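Local atomic coordinates of ferripyochelin binding protein (Pyrococcus horikoshii, PDB entry 1V3W), a protein that probably works as a zinc-dependent gamma-class carbonic anhydrase, interconverting carbon dioxide and bicarbonate, and also binds calcium. Residues A84-G98 / S101-I115. Numbering follows the deposited sequence.
Sequences AMVHGAKVGNYVIIG and SVILDGAKIGDHVII. With ZN (zinc ion), chain B.
Asp105 OD1 takes a hydrogen bond from His87 ND1 at 2.7 Å and a second from Ser67 OG, so one carboxylate oxygen is gripped twice. The imidazole N-H meets OD1 on its syn side and almost in the ring plane, although ring and carboxylate planes stand 65° apart. With CG anti to the backbone N (chi1 -156°), the His87 ring extends out from strand 85-87, and its NE2 binds zinc at 2.0 Å. A water, His65 and His82 of the second subunit complete the site.

Residues 84-98 and 101-115 are successive coils of a left-handed parallel beta-helix, the hexapeptide-repeat fold, joined by parallel beta ladders, with bonds such as Ile103 N to Met85 O and Ile115 N to Ile96 O. Between coils, Ser101 N and OG both reach Gly98 O from the same face of its plane, OG at 2.7 Å. Inside the helix, Ile103 CG2 presses tightly on Ala89 CB at 3.5 Å. At the far corner, the rings of Tyr94 and His112 run near parallel, planes at 10° but slid apart with centroids 4.7 Å distant; His112 ND1 bonds Thr152 of helix 146-169. Beside them Asp111 OD1 accepts Asn93 N at 2.8 Å.

Replacing Asp105 with an alanine would probably leave His87 ND1 without its acceptor and the imidazole freer to turn about the metal bond. Asp105 is thus a second-shell residue that orients a zinc ligand, and its carboxylate would be expected to make the imidazole a stronger electron donor to the metal.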
loop_
_atom_site.group_PDB
_atom_site.type_symbol
_atom_site.label_atom_id
_atom_site.label_comp_id
_atom_site.label_asym_id
_atom_site.label_seq_id
_atom_site.Cartn_x
_atom_site.Cartn_y
_atom_site.Cartn_z
ATOM N N ALA A 84 1.718 -5.120 -3.086
ATOM C CA ALA A 84 0.753 -6.011 -3.699
ATOM C C ALA A 84 -0.197 -6.494 -2.615
ATOM O O ALA A 84 0.038 -6.286 -1.419
ATOM C CB ALA A 84 1.468 -7.184 -4.349
ATOM N N MET A 85 -1.272 -7.148 -3.029
ATOM C CA MET A 85 -2.256 -7.639 -2.083
ATOM C C MET A 85 -2.790 -8.984 -2.567
ATOM O O MET A 85 -3.293 -9.091 -3.683
ATOM C CB MET A 85 -3.389 -6.613 -1.967
ATOM C CG MET A 85 -4.234 -6.690 -0.708
ATOM S SD MET A 85 -5.342 -8.097 -0.652
ATOM C CE MET A 85 -5.007 -8.714 1.009
ATOM N N VAL A 86 -2.653 -10.009 -1.732
ATOM C CA VAL A 86 -3.135 -11.345 -2.073
ATOM C C VAL A 86 -4.273 -11.684 -1.119
ATOM O O VAL A 86 -4.091 -11.685 0.101
ATOM C CB VAL A 86 -2.013 -12.400 -1.938
ATOM C CG1 VAL A 86 -2.549 -13.780 -2.296
ATOM C CG2 VAL A 86 -0.841 -12.032 -2.843
ATOM N N HIS A 87 -5.446 -11.974 -1.674
ATOM C CA HIS A 87 -6.603 -12.270 -0.845
ATOM C C HIS A 87 -7.286 -13.597 -1.156
ATOM O O HIS A 87 -7.915 -13.747 -2.201
ATOM C CB HIS A 87 -7.617 -11.128 -0.968
ATOM C CG HIS A 87 -8.531 -11.011 0.209
ATOM N ND1 HIS A 87 -9.528 -11.924 0.469
ATOM C CD2 HIS A 87 -8.557 -10.121 1.230
ATOM C CE1 HIS A 87 -10.129 -11.605 1.601
ATOM N NE2 HIS A 87 -9.558 -10.516 2.084
ATOM N N GLY A 88 -7.149 -14.550 -0.234
ATOM C CA GLY A 88 -7.766 -15.861 -0.382
ATOM C C GLY A 88 -7.475 -16.575 -1.685
ATOM O O GLY A 88 -8.362 -17.212 -2.262
ATOM N N ALA A 89 -6.230 -16.499 -2.141
ATOM C CA ALA A 89 -5.851 -17.128 -3.396
ATOM C C ALA A 89 -4.783 -18.197 -3.258
ATOM O O ALA A 89 -4.075 -18.274 -2.249
ATOM C CB ALA A 89 -5.380 -16.062 -4.380
ATOM N N LYS A 90 -4.690 -19.033 -4.285
ATOM C CA LYS A 90 -3.696 -20.091 -4.346
ATOM C C LYS A 90 -2.652 -19.653 -5.361
ATOM O O LYS A 90 -2.984 -19.331 -6.503
ATOM C CB LYS A 90 -4.334 -21.414 -4.776
ATOM C CG LYS A 90 -5.109 -22.096 -3.665
ATOM C CD LYS A 90 -5.713 -23.417 -4.103
ATOM C CE LYS A 90 -6.372 -24.126 -2.928
ATOM N NZ LYS A 90 -7.407 -23.279 -2.270
ATOM N N VAL A 91 -1.396 -19.621 -4.931
ATOM C CA VAL A 91 -0.300 -19.214 -5.794
ATOM C C VAL A 91 0.696 -20.361 -5.869
ATOM O O VAL A 91 1.120 -20.893 -4.843
ATOM C CB VAL A 91 0.394 -17.944 -5.247
ATOM C CG1 VAL A 91 1.542 -17.541 -6.155
ATOM C CG2 VAL A 91 -0.617 -16.805 -5.137
ATOM N N GLY A 92 1.054 -20.740 -7.091
ATOM C CA GLY A 92 1.984 -21.836 -7.299
ATOM C C GLY A 92 3.434 -21.507 -7.008
ATOM O O GLY A 92 3.736 -20.607 -6.225
ATOM N N ASN A 93 4.332 -22.242 -7.653
ATOM C CA ASN A 93 5.765 -22.059 -7.466
ATOM C C ASN A 93 6.385 -21.192 -8.556
ATOM O O ASN A 93 5.918 -21.189 -9.695
ATOM C CB ASN A 93 6.461 -23.426 -7.441
ATOM C CG ASN A 93 5.872 -24.362 -6.401
ATOM O OD1 ASN A 93 5.643 -23.974 -5.260
ATOM N ND2 ASN A 93 5.635 -25.611 -6.792
ATOM N N TYR A 94 7.432 -20.454 -8.196
ATOM C CA TYR A 94 8.139 -19.580 -9.135
ATOM C C TYR A 94 7.180 -18.575 -9.755
ATOM O O TYR A 94 7.052 -18.482 -10.979
ATOM C CB TYR A 94 8.801 -20.417 -10.234
ATOM C CG TYR A 94 9.671 -21.525 -9.694
ATOM C CD1 TYR A 94 10.964 -21.271 -9.247
ATOM C CD2 TYR A 94 9.175 -22.823 -9.578
ATOM C CE1 TYR A 94 11.745 -22.280 -8.692
ATOM C CE2 TYR A 94 9.943 -23.839 -9.021
ATOM C CZ TYR A 94 11.225 -23.558 -8.578
ATOM O OH TYR A 94 11.980 -24.538 -7.989
ATOM N N VAL A 95 6.503 -17.825 -8.895
ATOM C CA VAL A 95 5.549 -16.823 -9.339
ATOM C C VAL A 95 5.973 -15.445 -8.876
ATOM O O VAL A 95 6.332 -15.257 -7.715
ATOM C CB VAL A 95 4.139 -17.096 -8.770
ATOM C CG1 VAL A 95 3.176 -15.992 -9.197
ATOM C CG2 VAL A 95 3.639 -18.452 -9.249
ATOM N N ILE A 96 5.951 -14.489 -9.798
ATOM C CA ILE A 96 6.283 -13.119 -9.462
ATOM C C ILE A 96 4.981 -12.337 -9.453
ATOM O O ILE A 96 4.347 -12.150 -10.498
ATOM C CB ILE A 96 7.249 -12.481 -10.488
ATOM C CG1 ILE A 96 8.613 -13.168 -10.405
ATOM C CG2 ILE A 96 7.399 -10.981 -10.210
ATOM C CD1 ILE A 96 9.636 -12.632 -11.381
ATOM N N ILE A 97 4.565 -11.912 -8.266
ATOM C CA ILE A 97 3.352 -11.123 -8.118
ATOM C C ILE A 97 3.806 -9.674 -8.233
ATOM O O ILE A 97 4.523 -9.163 -7.368
ATOM C CB ILE A 97 2.687 -11.384 -6.747
ATOM C CG1 ILE A 97 2.206 -12.837 -6.678
ATOM C CG2 ILE A 97 1.523 -10.427 -6.530
ATOM C CD1 ILE A 97 1.179 -13.209 -7.736
ATOM N N GLY A 98 3.401 -9.029 -9.321
ATOM C CA GLY A 98 3.786 -7.654 -9.573
ATOM C C GLY A 98 3.544 -6.626 -8.495
ATOM O O GLY A 98 2.648 -6.750 -7.659
ATOM N N SER A 101 0.041 -5.153 -7.385
ATOM C CA SER A 101 -0.972 -5.926 -8.090
ATOM C C SER A 101 -1.953 -6.464 -7.051
ATOM O O SER A 101 -1.751 -6.282 -5.848
ATOM C CB SER A 101 -0.338 -7.085 -8.871
ATOM O OG SER A 101 0.266 -8.034 -8.009
ATOM N N VAL A 102 -3.013 -7.120 -7.515
ATOM C CA VAL A 102 -4.025 -7.677 -6.625
ATOM C C VAL A 102 -4.434 -9.062 -7.111
ATOM O O VAL A 102 -4.687 -9.255 -8.298
ATOM C CB VAL A 102 -5.293 -6.790 -6.586
ATOM C CG1 VAL A 102 -6.309 -7.369 -5.611
ATOM C CG2 VAL A 102 -4.922 -5.363 -6.203
ATOM N N ILE A 103 -4.483 -10.021 -6.193
ATOM C CA ILE A 103 -4.892 -11.383 -6.520
ATOM C C ILE A 103 -6.103 -11.640 -5.639
ATOM O O ILE A 103 -5.993 -11.632 -4.415
ATOM C CB ILE A 103 -3.794 -12.404 -6.185
ATOM C CG1 ILE A 103 -2.458 -11.954 -6.789
ATOM C CG2 ILE A 103 -4.190 -13.780 -6.710
ATOM C CD1 ILE A 103 -2.477 -11.766 -8.294
ATOM N N LEU A 104 -7.257 -11.861 -6.258
ATOM C CA LEU A 104 -8.482 -12.056 -5.498
ATOM C C LEU A 104 -8.866 -13.495 -5.150
ATOM O O LEU A 104 -8.267 -14.460 -5.631
ATOM C CB LEU A 104 -9.632 -11.329 -6.204
ATOM C CG LEU A 104 -9.358 -9.820 -6.307
ATOM C CD1 LEU A 104 -10.420 -9.133 -7.148
ATOM C CD2 LEU A 104 -9.310 -9.223 -4.905
ATOM N N ASP A 105 -9.880 -13.608 -4.299
ATOM C CA ASP A 105 -10.372 -14.878 -3.778
ATOM C C ASP A 105 -10.723 -15.959 -4.786
ATOM O O ASP A 105 -11.427 -15.719 -5.766
ATOM C CB ASP A 105 -11.577 -14.605 -2.879
ATOM C CG ASP A 105 -11.283 -13.554 -1.828
ATOM O OD1 ASP A 105 -10.864 -13.922 -0.711
ATOM O OD2 ASP A 105 -11.454 -12.353 -2.130
ATOM N N GLY A 106 -10.227 -17.162 -4.519
ATOM C CA GLY A 106 -10.499 -18.286 -5.393
ATOM C C GLY A 106 -9.593 -18.381 -6.602
ATOM O O GLY A 106 -9.636 -19.372 -7.331
ATOM N N ALA A 107 -8.777 -17.358 -6.831
ATOM C CA ALA A 107 -7.870 -17.386 -7.970
ATOM C C ALA A 107 -6.844 -18.494 -7.773
ATOM O O ALA A 107 -6.467 -18.810 -6.641
ATOM C CB ALA A 107 -7.168 -16.042 -8.119
ATOM N N LYS A 108 -6.410 -19.088 -8.879
ATOM C CA LYS A 108 -5.419 -20.158 -8.853
ATOM C C LYS A 108 -4.332 -19.766 -9.844
ATOM O O LYS A 108 -4.543 -19.811 -11.055
ATOM C CB LYS A 108 -6.049 -21.492 -9.281
ATOM C CG LYS A 108 -5.216 -22.725 -8.917
ATOM C CD LYS A 108 -5.563 -23.942 -9.777
ATOM C CE LYS A 108 -4.699 -25.143 -9.405
ATOM N NZ LYS A 108 -3.381 -24.720 -8.855
ATOM N N ILE A 109 -3.178 -19.355 -9.330
ATOM C CA ILE A 109 -2.067 -18.955 -10.184
ATOM C C ILE A 109 -1.135 -20.143 -10.379
ATOM O O ILE A 109 -0.654 -20.728 -9.409
ATOM C CB ILE A 109 -1.260 -17.797 -9.558
ATOM C CG1 ILE A 109 -2.204 -16.680 -9.096
ATOM C CG2 ILE A 109 -0.270 -17.253 -10.576
ATOM C CD1 ILE A 109 -3.066 -16.101 -10.200
ATOM N N GLY A 110 -0.887 -20.496 -11.637
ATOM C CA GLY A 110 -0.010 -21.615 -11.935
ATOM C C GLY A 110 1.451 -21.339 -11.631
ATOM O O GLY A 110 1.794 -20.307 -11.056
ATOM N N ASP A 111 2.317 -22.268 -12.023
ATOM C CA ASP A 111 3.748 -22.128 -11.784
ATOM C C ASP A 111 4.434 -21.360 -12.906
ATOM O O ASP A 111 3.982 -21.384 -14.052
ATOM C CB ASP A 111 4.397 -23.507 -11.642
ATOM C CG ASP A 111 3.647 -24.409 -10.688
ATOM O OD1 ASP A 111 3.229 -23.933 -9.610
ATOM O OD2 ASP A 111 3.483 -25.602 -11.016
ATOM N N HIS A 112 5.529 -20.685 -12.568
ATOM C CA HIS A 112 6.282 -19.901 -13.537
ATOM C C HIS A 112 5.366 -18.893 -14.217
ATOM O O HIS A 112 5.179 -18.908 -15.436
ATOM C CB HIS A 112 6.928 -20.819 -14.576
ATOM C CG HIS A 112 8.040 -21.658 -14.025
ATOM N ND1 HIS A 112 9.211 -21.116 -13.542
ATOM C CD2 HIS A 112 8.157 -22.999 -13.879
ATOM C CE1 HIS A 112 10.003 -22.087 -13.124
ATOM N NE2 HIS A 112 9.388 -23.240 -13.317
ATOM N N VAL A 113 4.795 -18.018 -13.400
ATOM C CA VAL A 113 3.889 -16.984 -13.873
ATOM C C VAL A 113 4.364 -15.620 -13.398
ATOM O O VAL A 113 4.936 -15.488 -12.317
ATOM C CB VAL A 113 2.453 -17.219 -13.337
ATOM C CG1 VAL A 113 1.584 -15.984 -13.574
ATOM C CG2 VAL A 113 1.841 -18.429 -14.019
ATOM N N ILE A 114 4.149 -14.608 -14.226
ATOM C CA ILE A 114 4.498 -13.250 -13.851
ATOM C C ILE A 114 3.229 -12.433 -13.972
ATOM O O ILE A 114 2.586 -12.424 -15.021
ATOM C CB ILE A 114 5.576 -12.635 -14.771
ATOM C CG1 ILE A 114 6.910 -13.357 -14.559
ATOM C CG2 ILE A 114 5.743 -11.143 -14.462
ATOM C CD1 ILE A 114 8.033 -12.843 -15.436
ATOM N N ILE A 115 2.847 -11.793 -12.872
ATOM C CA ILE A 115 1.675 -10.934 -12.852
ATOM C C ILE A 115 2.253 -9.528 -12.952
ATOM O O ILE A 115 3.088 -9.134 -12.136
ATOM C CB ILE A 115 0.891 -11.070 -11.529
ATOM C CG1 ILE A 115 0.476 -12.530 -11.303
ATOM C CG2 ILE A 115 -0.324 -10.153 -11.554
ATOM C CD1 ILE A 115 -0.439 -13.102 -12.371
HETATM ZN ZN ZN B . -9.781 -9.231 3.617
HETATM O O HOH W 1 -11.170 -8.290 4.339
#